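Hydroxyethylthiazole kinase (Pyrococcus horikoshii, PDB 3HPD) probably catalyses the magnesium- and ATP-dependent phosphorylation of the hydroxyl group of 4-methyl-5-(2-hydroxyethyl)thiazole, a step in thiamine diphosphate biosynthesis. Local coordinates at residues A[18-23]-A[197-202]; A[57-62]-A[204-209]; A[94-99]-A[125-130]; A[148-153]-A[162-167]. All coordinates share one frame; numbering follows the deposited sequence.

Contact 1 (A[18-23]-A[197-202])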
# COMPACT_ATOMS: atom_id res chain seq x y z
N VAL A 18 -6.52 13.54 11.15
CA VAL A 18 -7.54 12.51 11.04
C VAL A 18 -6.96 11.14 11.32
O VAL A 18 -6.13 10.63 10.56
CB VAL A 18 -8.19 12.53 9.63
CG1 VAL A 18 -9.30 11.49 9.55
CG2 VAL A 18 -8.74 13.92 9.34
N HIS A 19 -7.39 10.55 12.43
CA HIS A 19 -6.92 9.24 12.85
C HIS A 19 -7.66 8.13 12.09
O HIS A 19 -8.89 8.04 12.17
CB HIS A 19 -7.15 9.07 14.35
CG HIS A 19 -6.76 7.73 14.88
ND1 HIS A 19 -7.11 7.30 16.15
CD2 HIS A 19 -6.05 6.72 14.33
CE1 HIS A 19 -6.64 6.08 16.34
NE2 HIS A 19 -5.99 5.70 15.26
N ASN A 20 -6.91 7.30 11.37
CA ASN A 20 -7.51 6.20 10.61
C ASN A 20 -7.15 4.83 11.17
O ASN A 20 -5.97 4.53 11.40
CB ASN A 20 -7.05 6.24 9.14
CG ASN A 20 -7.55 7.45 8.39
OD1 ASN A 20 -8.40 7.33 7.50
ND2 ASN A 20 -7.03 8.62 8.73
N ILE A 21 -8.17 4.01 11.40
CA ILE A 21 -7.99 2.63 11.83
C ILE A 21 -8.63 2.04 10.59
O ILE A 21 -9.84 1.87 10.51
CB ILE A 21 -8.80 2.31 13.09
CG1 ILE A 21 -8.37 3.25 14.22
CG2 ILE A 21 -8.58 0.86 13.49
CD1 ILE A 21 -9.18 3.10 15.49
N THR A 22 -7.79 1.74 9.60
CA THR A 22 -8.30 1.31 8.32
C THR A 22 -7.80 -0.02 7.75
O THR A 22 -7.15 -0.80 8.46
CB THR A 22 -8.04 2.47 7.32
OG1 THR A 22 -8.74 2.24 6.10
CG2 THR A 22 -6.54 2.62 7.06
N ASN A 23 -8.11 -0.28 6.48
CA ASN A 23 -7.72 -1.55 5.86
C ASN A 23 -6.40 -1.49 5.10
O ASN A 23 -5.96 -0.43 4.66
CB ASN A 23 -8.86 -2.09 4.98
CG ASN A 23 -8.96 -1.40 3.63
OD1 ASN A 23 -8.06 -1.50 2.80
ND2 ASN A 23 -10.08 -0.71 3.40
N VAL A 197 -13.22 8.62 0.13
CA VAL A 197 -14.27 9.56 0.51
C VAL A 197 -14.52 9.53 2.02
O VAL A 197 -14.74 10.56 2.64
CB VAL A 197 -15.59 9.26 -0.24
CG1 VAL A 197 -16.70 10.15 0.28
CG2 VAL A 197 -15.40 9.49 -1.73
N ALA A 198 -14.48 8.33 2.61
CA ALA A 198 -14.69 8.21 4.05
C ALA A 198 -13.57 8.93 4.79
O ALA A 198 -13.81 9.64 5.78
CB ALA A 198 -14.72 6.74 4.46
N ALA A 199 -12.33 8.77 4.31
CA ALA A 199 -11.18 9.42 4.94
C ALA A 199 -11.29 10.94 4.82
O ALA A 199 -11.02 11.66 5.78
CB ALA A 199 -9.88 8.93 4.30
N LEU A 200 -11.68 11.42 3.64
CA LEU A 200 -11.83 12.86 3.43
C LEU A 200 -12.94 13.42 4.31
O LEU A 200 -12.85 14.53 4.81
CB LEU A 200 -12.13 13.16 1.96
CG LEU A 200 -11.04 12.77 0.95
CD1 LEU A 200 -11.54 13.00 -0.46
CD2 LEU A 200 -9.78 13.58 1.22
N THR A 201 -14.00 12.63 4.47
CA THR A 201 -15.13 13.04 5.30
C THR A 201 -14.62 13.27 6.72
O THR A 201 -15.10 14.15 7.43
CB THR A 201 -16.23 11.96 5.31
OG1 THR A 201 -16.79 11.84 4.00
CG2 THR A 201 -17.34 12.33 6.29
N GLY A 202 -13.63 12.47 7.13
CA GLY A 202 -13.06 12.63 8.45
C GLY A 202 -12.48 14.02 8.62
O GLY A 202 -12.58 14.62 9.70

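Contact 2 (A[57-62]-A[204-209])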
# COMPACT_ATOMS: atom_id res chain seq x y z
N ALA A 57 -5.99 13.36 17.86
CA ALA A 57 -6.78 13.55 16.64
C ALA A 57 -7.99 14.47 16.75
O ALA A 57 -8.48 14.75 17.84
CB ALA A 57 -7.23 12.19 16.11
N ASP A 58 -8.47 14.92 15.59
CA ASP A 58 -9.63 15.79 15.52
C ASP A 58 -10.84 15.01 15.00
O ASP A 58 -11.97 15.47 15.09
CB ASP A 58 -9.33 16.98 14.60
CG ASP A 58 -8.21 17.84 15.14
OD1 ASP A 58 -8.34 18.32 16.29
OD2 ASP A 58 -7.20 18.04 14.43
N ALA A 59 -10.57 13.82 14.47
CA ALA A 59 -11.63 12.97 13.96
C ALA A 59 -11.07 11.56 13.81
O ALA A 59 -9.86 11.37 13.69
CB ALA A 59 -12.12 13.48 12.61
N VAL A 60 -11.96 10.57 13.84
CA VAL A 60 -11.55 9.18 13.71
C VAL A 60 -12.31 8.51 12.57
O VAL A 60 -13.53 8.60 12.49
CB VAL A 60 -11.83 8.39 15.02
CG1 VAL A 60 -11.43 6.93 14.85
CG2 VAL A 60 -11.07 9.02 16.18
N VAL A 61 -11.57 7.85 11.68
CA VAL A 61 -12.17 7.15 10.55
C VAL A 61 -11.92 5.65 10.73
O VAL A 61 -10.78 5.21 10.87
CB VAL A 61 -11.54 7.61 9.20
CG1 VAL A 61 -12.07 6.75 8.05
CG2 VAL A 61 -11.88 9.07 8.96
N ILE A 62 -13.00 4.88 10.75
CA ILE A 62 -12.92 3.43 10.91
C ILE A 62 -13.35 2.76 9.60
O ILE A 62 -14.42 3.04 9.07
CB ILE A 62 -13.84 2.94 12.05
CG1 ILE A 62 -13.37 3.54 13.38
CG2 ILE A 62 -13.82 1.41 12.12
CD1 ILE A 62 -14.30 3.28 14.55
N PHE A 204 -13.40 16.78 6.85
CA PHE A 204 -14.50 17.74 6.82
C PHE A 204 -15.31 17.75 8.11
O PHE A 204 -15.71 18.82 8.59
CB PHE A 204 -15.43 17.46 5.64
CG PHE A 204 -14.90 17.95 4.33
CD1 PHE A 204 -14.98 19.30 4.00
CD2 PHE A 204 -14.32 17.07 3.42
CE1 PHE A 204 -14.49 19.77 2.78
CE2 PHE A 204 -13.82 17.53 2.20
CZ PHE A 204 -13.91 18.88 1.88
N VAL A 205 -15.55 16.58 8.69
CA VAL A 205 -16.35 16.51 9.91
C VAL A 205 -15.62 17.12 11.11
O VAL A 205 -16.23 17.42 12.13
CB VAL A 205 -16.79 15.05 10.21
CG1 VAL A 205 -15.68 14.27 10.89
CG2 VAL A 205 -18.06 15.06 11.04
N ALA A 206 -14.31 17.30 10.98
CA ALA A 206 -13.53 17.90 12.05
C ALA A 206 -13.77 19.41 12.09
O ALA A 206 -13.53 20.06 13.11
CB ALA A 206 -12.04 17.61 11.84
N VAL A 207 -14.24 19.98 10.98
CA VAL A 207 -14.47 21.42 10.91
C VAL A 207 -15.91 21.88 10.62
O VAL A 207 -16.18 23.08 10.61
CB VAL A 207 -13.54 22.07 9.86
CG1 VAL A 207 -12.08 21.82 10.23
CG2 VAL A 207 -13.83 21.52 8.47
N THR A 208 -16.82 20.94 10.40
CA THR A 208 -18.21 21.29 10.13
C THR A 208 -19.14 20.14 10.48
O THR A 208 -18.71 18.99 10.58
CB THR A 208 -18.41 21.71 8.64
OG1 THR A 208 -19.80 21.92 8.38
CG2 THR A 208 -17.87 20.65 7.71
N GLU A 209 -20.42 20.44 10.69
CA GLU A 209 -21.38 19.40 11.06
C GLU A 209 -21.47 18.28 10.02
O GLU A 209 -21.28 18.51 8.83
CB GLU A 209 -22.75 20.01 11.33
CG GLU A 209 -22.79 20.80 12.64
CD GLU A 209 -22.42 19.94 13.85
OE1 GLU A 209 -23.22 19.05 14.22
OE2 GLU A 209 -21.33 20.14 14.42

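Contact 3 (A[94-99]-A[125-130])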
# COMPACT_ATOMS: atom_id res chain seq x y z
N VAL A 94 -17.15 -1.38 4.84
CA VAL A 94 -16.73 -2.12 3.66
C VAL A 94 -17.08 -3.60 3.71
O VAL A 94 -16.60 -4.33 4.58
CB VAL A 94 -15.20 -1.98 3.43
CG1 VAL A 94 -14.80 -2.72 2.16
CG2 VAL A 94 -14.82 -0.51 3.33
N GLY A 95 -17.92 -4.04 2.78
CA GLY A 95 -18.28 -5.44 2.74
C GLY A 95 -19.43 -5.88 3.62
O GLY A 95 -19.74 -7.07 3.66
N ALA A 96 -20.06 -4.94 4.33
CA ALA A 96 -21.20 -5.31 5.16
C ALA A 96 -22.21 -5.94 4.21
O ALA A 96 -22.40 -5.46 3.09
CB ALA A 96 -21.80 -4.07 5.82
N GLY A 97 -22.83 -7.04 4.63
CA GLY A 97 -23.78 -7.72 3.77
C GLY A 97 -23.12 -8.87 3.02
O GLY A 97 -23.79 -9.81 2.60
N ALA A 98 -21.80 -8.78 2.86
CA ALA A 98 -21.03 -9.82 2.17
C ALA A 98 -20.70 -10.96 3.13
O ALA A 98 -20.68 -12.13 2.73
CB ALA A 98 -19.75 -9.23 1.60
N THR A 99 -20.42 -10.62 4.38
CA THR A 99 -20.12 -11.63 5.39
C THR A 99 -20.79 -11.18 6.68
O THR A 99 -20.92 -9.98 6.92
CB THR A 99 -18.60 -11.80 5.65
OG1 THR A 99 -18.09 -10.64 6.32
CG2 THR A 99 -17.85 -12.03 4.34
N SER A 125 -28.06 -1.11 2.89
CA SER A 125 -29.32 -1.83 2.91
C SER A 125 -29.19 -3.08 3.78
O SER A 125 -30.13 -3.47 4.47
CB SER A 125 -29.75 -2.21 1.49
OG SER A 125 -28.80 -3.06 0.88
N ALA A 126 -28.01 -3.70 3.76
CA ALA A 126 -27.78 -4.90 4.56
C ALA A 126 -27.77 -4.55 6.05
O ALA A 126 -28.25 -5.33 6.88
CB ALA A 126 -26.46 -5.54 4.17
N LEU A 127 -27.22 -3.39 6.39
CA LEU A 127 -27.15 -2.96 7.79
C LEU A 127 -28.53 -2.60 8.33
O LEU A 127 -28.86 -2.92 9.47
CB LEU A 127 -26.22 -1.75 7.93
CG LEU A 127 -24.73 -2.00 7.67
CD1 LEU A 127 -23.97 -0.68 7.76
CD2 LEU A 127 -24.20 -2.99 8.70
N LEU A 128 -29.33 -1.91 7.52
CA LEU A 128 -30.67 -1.52 7.93
C LEU A 128 -31.57 -2.75 8.00
O LEU A 128 -32.45 -2.84 8.86
CB LEU A 128 -31.25 -0.52 6.93
CG LEU A 128 -32.66 0.01 7.23
CD1 LEU A 128 -32.67 0.73 8.58
CD2 LEU A 128 -33.09 0.96 6.12
N GLY A 129 -31.34 -3.70 7.10
CA GLY A 129 -32.13 -4.91 7.08
C GLY A 129 -31.85 -5.80 8.28
O GLY A 129 -32.77 -6.25 8.96
N GLU A 130 -30.57 -6.06 8.53
CA GLU A 130 -30.16 -6.90 9.65
C GLU A 130 -30.59 -6.25 10.96
O GLU A 130 -31.10 -6.92 11.85
CB GLU A 130 -28.64 -7.07 9.63
CG GLU A 130 -28.11 -8.17 10.55
CD GLU A 130 -28.62 -9.54 10.15
OE1 GLU A 130 -28.77 -9.80 8.94
OE2 GLU A 130 -28.85 -10.38 11.05

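Contact 4 (A[148-153]-A[162-167])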
# COMPACT_ATOMS: atom_id res chain seq x y z
N LYS A 148 -32.68 7.21 -1.95
CA LYS A 148 -33.00 8.34 -1.09
C LYS A 148 -33.73 7.87 0.16
O LYS A 148 -33.43 8.30 1.26
CB LYS A 148 -33.87 9.36 -1.84
CG LYS A 148 -34.27 10.55 -0.99
CD LYS A 148 -34.93 11.65 -1.80
CE LYS A 148 -36.27 11.23 -2.35
NZ LYS A 148 -37.27 12.34 -2.25
N LYS A 149 -34.70 6.98 -0.03
CA LYS A 149 -35.46 6.45 1.09
C LYS A 149 -34.55 5.66 2.02
O LYS A 149 -34.67 5.75 3.25
CB LYS A 149 -36.60 5.56 0.58
CG LYS A 149 -37.34 4.78 1.67
CD LYS A 149 -38.60 4.13 1.10
CE LYS A 149 -39.13 3.02 2.01
NZ LYS A 149 -39.49 3.51 3.37
N LEU A 150 -33.63 4.89 1.44
CA LEU A 150 -32.70 4.08 2.23
C LEU A 150 -31.84 4.98 3.11
O LEU A 150 -31.68 4.74 4.30
CB LEU A 150 -31.80 3.25 1.32
CG LEU A 150 -30.72 2.45 2.06
CD1 LEU A 150 -31.37 1.48 3.03
CD2 LEU A 150 -29.85 1.69 1.06
N THR A 151 -31.28 6.02 2.50
CA THR A 151 -30.43 6.96 3.21
C THR A 151 -31.15 7.53 4.43
O THR A 151 -30.60 7.55 5.53
CB THR A 151 -29.99 8.11 2.29
OG1 THR A 151 -29.40 7.56 1.11
CG2 THR A 151 -28.97 9.00 2.99
N MET A 152 -32.38 7.99 4.23
CA MET A 152 -33.17 8.57 5.32
C MET A 152 -33.49 7.58 6.43
O MET A 152 -33.30 7.89 7.61
CB MET A 152 -34.49 9.13 4.80
CG MET A 152 -35.38 9.67 5.93
SD MET A 152 -37.15 9.37 5.71
CE MET A 152 -37.50 8.30 7.14
N ASN A 153 -34.00 6.41 6.06
CA ASN A 153 -34.36 5.40 7.06
C ASN A 153 -33.16 4.96 7.86
O ASN A 153 -33.25 4.75 9.08
CB ASN A 153 -35.01 4.18 6.39
CG ASN A 153 -36.41 4.47 5.88
OD1 ASN A 153 -37.17 5.21 6.51
ND2 ASN A 153 -36.78 3.87 4.75
N VAL A 162 -26.07 9.63 7.25
CA VAL A 162 -25.75 8.50 6.40
C VAL A 162 -25.63 8.93 4.95
O VAL A 162 -26.34 9.82 4.49
CB VAL A 162 -26.85 7.40 6.48
CG1 VAL A 162 -26.56 6.30 5.47
CG2 VAL A 162 -26.91 6.84 7.89
N ALA A 163 -24.69 8.31 4.25
CA ALA A 163 -24.49 8.58 2.85
C ALA A 163 -24.52 7.24 2.12
O ALA A 163 -23.82 6.31 2.50
CB ALA A 163 -23.15 9.27 2.61
N VAL A 164 -25.38 7.15 1.12
CA VAL A 164 -25.47 5.96 0.29
C VAL A 164 -24.89 6.43 -1.03
O VAL A 164 -25.49 7.23 -1.75
CB VAL A 164 -26.93 5.50 0.08
CG1 VAL A 164 -26.96 4.33 -0.89
CG2 VAL A 164 -27.54 5.08 1.41
N THR A 165 -23.68 5.96 -1.33
CA THR A 165 -22.99 6.36 -2.55
C THR A 165 -23.44 5.59 -3.79
O THR A 165 -23.89 4.45 -3.70
CB THR A 165 -21.47 6.21 -2.36
OG1 THR A 165 -21.16 4.84 -2.10
CG2 THR A 165 -21.00 7.05 -1.19
N GLY A 166 -23.31 6.24 -4.95
CA GLY A 166 -23.69 5.62 -6.21
C GLY A 166 -23.53 6.63 -7.33
O GLY A 166 -22.88 7.66 -7.14
N ALA A 167 -24.10 6.34 -8.50
CA ALA A 167 -24.01 7.26 -9.63
C ALA A 167 -24.41 8.62 -9.08
O ALA A 167 -23.78 9.64 -9.37
CB ALA A 167 -24.97 6.82 -10.74

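Contact 1 (A[18-23]-A[197-202])
Val18 meets Gly202 where helix 193-205 of this ribokinase-type alpha/beta fold lies across one face of the central sheet. The short strand and helix segments run in roughly opposite directions, at 146°, with their axes 8.8 Å apart. Both methyls of Val18 do the touching: CG2 rests over the main chain of Gly202, 3.8 Å from its C atom, while CG1, placed opposite the backbone N (chi1 -178°), faces the carbonyl of Ala199 and lies 4.1 Å from its O. Gly202 makes this closeness possible, because a beta carbon there would fall only 2.8 Å from Val18 CG1. Trimming Val18 to an alanine would remove both methyls and is likely to leave a gap above the main chain of Gly202.

A lighter touch comes from Asn20 OD1, which lies 3.9 Å from Ala199 CB. The other end of this amide, ND2, is tied back to Val18 O by a weak, bent bond within the strand. Further out, Val61 packs against both Val18 and Asn20, and helix 27-37 supplies Leu34 to Asn20 and Thr30 to Ala199. Asn20 also lies about 4 Å, side chain to side chain, from Met43, a predicted substrate-binding residue. At the glycine itself, Val18 CG1 stands 4.1 Å from Gly202 CA, the carbon that carries no side chain.

Contact 2 (A[57-62]-A[204-209])
Ala59 and Ala206 bring their CA atoms to 5.6 Å, the nearest backbone approach between the start of strand 59-63 and the chain at the C-terminal end of helix 193-205. So short a spacing is a matter of small side chains, and the pair is a plain example of how alanines let a helix end settle close upon a sheet. The CB bonds of both alanines point toward the opposing segment, and the two methyl carbons, Ala59 CB and Ala206 CB, stand 4.2 Å apart.

Each methyl has a second neighbour. Ala59 CB also meets one branch of Val205, CG1, at 4.0 Å; the rotation of the valine, with CG1 between its backbone N and carbonyl carbon (chi1 81°), is what presents that branch to the alanine. On the outer side, Ala206 CB is set against Asp58, lying 3.9 Å from the carbonyl O and equally far from the methylene CB, so that an acidic residue contributes the uncharged part of its side chain and its main chain.

Pro88 touches both Ala59 and Val205, and Pro16 touches both Asp58 and Ala206, so two prolines from loops flank the join. What passes between the segments is therefore van der Waals contact among methyl and methylene groups and one carbonyl oxygen. The implication is an association governed by shape and by the burial of small apolar surfaces, while the carboxylate of Asp58 turns to Leu17 N, which donates a hydrogen bond to OD2, and takes no part in the packing.

Contact 3 (A[94-99]-A[125-130])
Gly97 CA lies 3.5 Å from Ala126 CB, and around this point the loop after strand 89-92 is packed hard against helix 121-131. The loop bends here in a type II beta turn, closed by Ala98 N donating to Gly95 O at 2.8 Å, with Ala96 and Gly97 at its two corner positions. Glycine suits the second corner doubly. Its positive phi (96°) would jam a beta carbon against the preceding carbonyl, and such a carbon would also stand 2.8 Å from Ala126 CB.

On the inner flank the methyl of Ala96 points toward the helix and settles on one branch of Leu127, CD2, at 3.9 Å. Leu127 starts off obliquely to the loop; with CG opposite its carbonyl carbon (chi1 -68°), the branched end swings back to meet Ala96. Both residues are buried. The closest point, by contrast, is also the exposed one: Gly97 is open to solvent and Ala126 partly so, and beside them Ala96 O stays 4.2 Å from Ala126 CB.

Hydrogen bonds from Gly95 N to Glu123 OE2 and from Gly97 N to Thr103 OG1 hold the turn. Thr99, the N-cap of helix 100-112, also bonds through OG1 to Glu49 of the second subunit. Leu127 continues onto Ser106 and Leu107, so helix 121-131 lies against both the turn and helix 100-112, while Leu128 packs on helix 144-157.

Contact 4 (A[148-153]-A[162-167])
Thr151 faces Val164 where helix 144-157 packs on strand 161-165, within the beta-alpha-beta crossover that leads from strand 116-120 to its parallel neighbour in the sheet. The helix segment and the strand it precedes run almost antiparallel (154°), their axes 7.7 Å apart. The strand's other face is directed elsewhere: Thr165, a predicted ATP-binding residue, points away from the helix and bonds weakly through OG1 to Gly119 O.

Apolar packing comes first. Val164 sends CG2 into the angle between Leu150 and Thr151. Leu150 reaches it with CD2 at 4.1 Å, the two side chains crossing at about a right angle. From the adjoining helix position Thr151 leans over the same methyl, CB to Val164 CG2 being 4.0 Å.

Polar bonding of the threonine stays within the helix, OG1 being hydrogen-bonded to Ala147 O one turn earlier. This fixes the rotation of the side chain (chi1 -54°), which sets OG1 over Val164 and swings CG2 opposite the backbone N, toward Val162. An alanine here would probably leave a gap beside Val164 CG2 and over Val162 O and deprive Ala147 O of its hydroxyl partner.

The contacts between carbon and oxygen are the tighter ones. Thr151 OG1 is 3.1 Å from Val164 CG2. Two residues back, past Ala163, whose CB points away, Val162 turns its CB toward Thr151 O at 3.9 Å. In return the methyl CG2 of Thr151 presses on the main chain of that valine, 3.1 Å from Val162 O.

Overall arrangement
Contacts 1 and 2 form one continuous patch, their centres 9 Å apart: both use helix 193-205, and their strands are neighbours joined by backbone bonds between His19 and both Ala59 and Val61. Gly202 O also packs against Ala59 CB, at 3.2 Å. Contacts 3 and 4, 14 Å apart between centres, are linked by the packing of Leu128 and Ser125 on Leu150. Contact 4 reaches the shared sheet too, its centre about 19 Å from that of contact 1 and 20 Å from that of contact 2. The predicted ATP residue Lys118 lies between these groups, its side chain about 8 Å from Ala199 and 7 Å from Val162, while the predicted substrate residue Met43 adjoins contact 1.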